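Local coordinates for protein probable CoA-transferase alpha subunit (Rhodococcus jostii, PDB 6COJ) that probably acts as the alpha subunit of a CoA-transferase family enzyme and binds a CoA thioester carrying a spiro-lactone ring system, at residues 50-55 and 295-300. The protein carries 1 engineered substitution. Residues are numbered along the deposited sequence; the frame is centred on the assembly and turned at random.
Sequences LVRALL and DYQAAV
A buried cation-pi stack between Arg52 and Tyr296 joins helix 48-56, which follows strand 35-38 of the parallel sheet, to the C-terminal helix 293-306. The backbones stay well apart, with Arg52 CA and Tyr296 CA 9.1 Å from each other, and the reach of Arg52 together with the ring of Tyr296 spans the gap. The guanidinium lies flat over one face of the phenol ring, its plane tilted by 10°, and Arg52 CZ sits 3.6 Å from the centroid of the Tyr296 ring. On the same face Arg52 CD makes a CH-pi contact 3.7 Å from the Tyr296 ring centroid, and from there the bend at chi3 (-72°) turns NE and the guanidinium over the ring. Arg52 NH1 rests above the hydroxyl end, 3.2 Å from Tyr296 CZ, but its angle to Tyr296 OH is too poor for a hydrogen bond. Val300 CG2, from the next turn of the tyrosine's own helix, covers the opposite face near the rim. Polar partners fix the stack on both components: His253 accepts from Arg52 NH1 through its carbonyl O, while its ND1 is hydrogen-bonded to Tyr296 OH. Glu293 OE2 forms a salt bridge with Arg52 NH2, and its negative charge probably offsets part of the buried positive charge of Arg52; Gln297 NE2 hydrogen-bonds to the same oxygen. Planar stacking thus leaves the N-H groups at the guanidinium's periphery available to hydrogen-bond acceptors, a characteristic arginine-aromatic arrangement that here links helix 48-56 to the last helix of the chain.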
ATOM      1  N   LEU A  50      23.953 -13.158  -1.165  1.00 16.62           N
ATOM      2  CA  LEU A  50      24.519 -11.814  -1.278  1.00 16.97           C
ATOM      3  C   LEU A  50      25.211 -11.392   0.015  1.00 16.77           C
ATOM      4  O   LEU A  50      26.276 -10.758  -0.021  1.00 17.49           O
ATOM      5  CB  LEU A  50      23.435 -10.814  -1.693  1.00 15.67           C
ATOM      6  CG  LEU A  50      23.060 -10.842  -3.188  1.00 15.73           C
ATOM      7  CD1 LEU A  50      21.693 -10.178  -3.443  1.00 16.30           C
ATOM      8  CD2 LEU A  50      24.147 -10.186  -4.055  1.00 17.54           C
ATOM      9  N   VAL A  51      24.649 -11.771   1.168  1.00 16.76           N
ATOM     10  CA  VAL A  51      25.296 -11.472   2.448  1.00 15.60           C
ATOM     11  C   VAL A  51      26.640 -12.189   2.564  1.00 18.51           C
ATOM     12  O   VAL A  51      27.631 -11.607   3.024  1.00 17.18           O
ATOM     13  CB  VAL A  51      24.357 -11.793   3.627  1.00 17.21           C
ATOM     14  CG1 VAL A  51      25.114 -11.713   4.955  1.00 20.60           C
ATOM     15  CG2 VAL A  51      23.170 -10.847   3.629  1.00 16.72           C
ATOM     16  N   ARG A  52      26.699 -13.462   2.160  1.00 16.80           N
ATOM     17  CA  ARG A  52      27.980 -14.169   2.165  1.00 16.65           C
ATOM     18  C   ARG A  52      28.987 -13.509   1.227  1.00 17.19           C
ATOM     19  O   ARG A  52      30.186 -13.468   1.525  1.00 17.89           O
ATOM     20  CB  ARG A  52      27.785 -15.652   1.819  1.00 18.49           C
ATOM     21  CG  ARG A  52      27.146 -16.466   2.951  1.00 18.85           C
ATOM     22  CD  ARG A  52      26.993 -17.945   2.623  1.00 21.73           C
ATOM     23  NE  ARG A  52      25.946 -18.222   1.640  1.00 19.95           N
ATOM     24  CZ  ARG A  52      24.670 -18.453   1.946  1.00 21.32           C
ATOM     25  NH1 ARG A  52      24.261 -18.421   3.218  1.00 18.76           N
ATOM     26  NH2 ARG A  52      23.802 -18.714   0.979  1.00 22.02           N
ATOM     27  N   ALA A  53      28.519 -12.973   0.096  1.00 17.30           N
ATOM     28  CA  ALA A  53      29.423 -12.255  -0.799  1.00 18.98           C
ATOM     29  C   ALA A  53      29.926 -10.967  -0.151  1.00 16.77           C
ATOM     30  O   ALA A  53      31.092 -10.589  -0.330  1.00 17.69           O
ATOM     31  CB  ALA A  53      28.739 -11.981  -2.142  1.00 19.76           C
ATOM     32  N   LEU A  54      29.067 -10.288   0.615  1.00 18.20           N
ATOM     33  CA  LEU A  54      29.527  -9.145   1.403  1.00 18.36           C
ATOM     34  C   LEU A  54      30.626  -9.547   2.383  1.00 19.56           C
ATOM     35  O   LEU A  54      31.620  -8.826   2.538  1.00 20.94           O
ATOM     36  CB  LEU A  54      28.351  -8.525   2.156  1.00 21.93           C
ATOM     37  CG  LEU A  54      27.758  -7.264   1.541  1.00 24.44           C
ATOM     38  CD1 LEU A  54      26.493  -6.844   2.293  1.00 20.27           C
ATOM     39  CD2 LEU A  54      28.774  -6.139   1.543  1.00 23.63           C
ATOM     40  N   LEU A  55      30.461 -10.690   3.063  1.00 19.00           N
ATOM     41  CA  LEU A  55      31.462 -11.149   4.021  1.00 19.37           C
ATOM     42  C   LEU A  55      32.800 -11.414   3.347  1.00 22.60           C
ATOM     43  O   LEU A  55      33.857 -11.160   3.932  1.00 25.17           O
ATOM     44  CB  LEU A  55      30.970 -12.407   4.742  1.00 25.66           C
ATOM     45  CG  LEU A  55      30.435 -12.180   6.164  1.00 31.06           C
ATOM     46  CD1 LEU A  55      29.332 -11.140   6.172  1.00 26.70           C
ATOM     47  CD2 LEU A  55      29.958 -13.488   6.792  1.00 31.13           C
ATOM     48  N   ASP A 295      31.035 -23.542  -2.871  1.00 25.59           N
ATOM     49  CA  ASP A 295      31.657 -24.248  -1.753  1.00 24.64           C
ATOM     50  C   ASP A 295      30.722 -24.286  -0.553  1.00 24.08           C
ATOM     51  O   ASP A 295      30.600 -25.319   0.118  1.00 25.16           O
ATOM     52  CB  ASP A 295      32.971 -23.573  -1.359  1.00 26.24           C
ATOM     53  CG  ASP A 295      34.019 -23.652  -2.450  1.00 35.18           C
ATOM     54  OD1 ASP A 295      33.978 -24.610  -3.250  1.00 36.80           O
ATOM     55  OD2 ASP A 295      34.885 -22.756  -2.499  1.00 31.58           O
ATOM     56  N   TYR A 296      30.059 -23.160  -0.263  1.00 23.15           N
ATOM     57  CA  TYR A 296      29.081 -23.134   0.817  1.00 23.97           C
ATOM     58  C   TYR A 296      27.978 -24.150   0.567  1.00 22.60           C
ATOM     59  O   TYR A 296      27.608 -24.917   1.465  1.00 21.83           O
ATOM     60  CB  TYR A 296      28.488 -21.727   0.949  1.00 22.35           C
ATOM     61  CG  TYR A 296      27.321 -21.642   1.909  1.00 21.52           C
ATOM     62  CD1 TYR A 296      27.528 -21.455   3.267  1.00 21.81           C
ATOM     63  CD2 TYR A 296      26.007 -21.754   1.453  1.00 20.75           C
ATOM     64  CE1 TYR A 296      26.464 -21.367   4.149  1.00 21.11           C
ATOM     65  CE2 TYR A 296      24.941 -21.677   2.329  1.00 20.22           C
ATOM     66  CZ  TYR A 296      25.173 -21.483   3.672  1.00 20.28           C
ATOM     67  OH  TYR A 296      24.129 -21.401   4.558  1.00 19.91           O
ATOM     68  N   GLN A 297      27.433 -24.159  -0.652  1.00 23.01           N
ATOM     69  CA  GLN A 297      26.307 -25.034  -0.959  1.00 21.48           C
ATOM     70  C   GLN A 297      26.708 -26.499  -0.851  1.00 23.05           C
ATOM     71  O   GLN A 297      25.941 -27.329  -0.349  1.00 23.44           O
ATOM     72  CB  GLN A 297      25.765 -24.712  -2.354  1.00 24.11           C
ATOM     73  CG  GLN A 297      25.093 -23.345  -2.469  1.00 23.47           C
ATOM     74  CD  GLN A 297      23.819 -23.248  -1.651  1.00 20.94           C
ATOM     75  OE1 GLN A 297      23.176 -24.259  -1.368  1.00 23.59           O
ATOM     76  NE2 GLN A 297      23.429 -22.025  -1.291  1.00 21.00           N
ATOM     77  N   ALA A 298      27.919 -26.833  -1.298  1.00 23.33           N
ATOM     78  CA  ALA A 298      28.391 -28.204  -1.155  1.00 23.72           C
ATOM     79  C   ALA A 298      28.526 -28.587   0.314  1.00 24.96           C
ATOM     80  O   ALA A 298      28.159 -29.700   0.712  1.00 24.57           O
ATOM     81  CB  ALA A 298      29.730 -28.366  -1.873  1.00 26.37           C
ATOM     82  N   ALA A 299      29.050 -27.677   1.138  1.00 23.11           N
ATOM     83  CA  ALA A 299      29.250 -27.993   2.547  1.00 23.27           C
ATOM     84  C   ALA A 299      27.923 -28.120   3.275  1.00 23.72           C
ATOM     85  O   ALA A 299      27.780 -28.947   4.185  1.00 26.05           O
ATOM     86  CB  ALA A 299      30.114 -26.916   3.201  1.00 26.36           C
ATOM     87  N   VAL A 300      26.945 -27.307   2.890  1.00 22.45           N
ATOM     88  CA  VAL A 300      25.630 -27.394   3.500  1.00 24.14           C
ATOM     89  C   VAL A 300      24.953 -28.708   3.136  1.00 23.55           C
ATOM     90  O   VAL A 300      24.272 -29.324   3.964  1.00 25.63           O
ATOM     91  CB  VAL A 300      24.814 -26.161   3.083  1.00 27.35           C
ATOM     92  CG1 VAL A 300      23.333 -26.480   3.040  1.00 33.70           C
ATOM     93  CG2 VAL A 300      25.149 -25.010   4.018  1.00 28.69           C
TER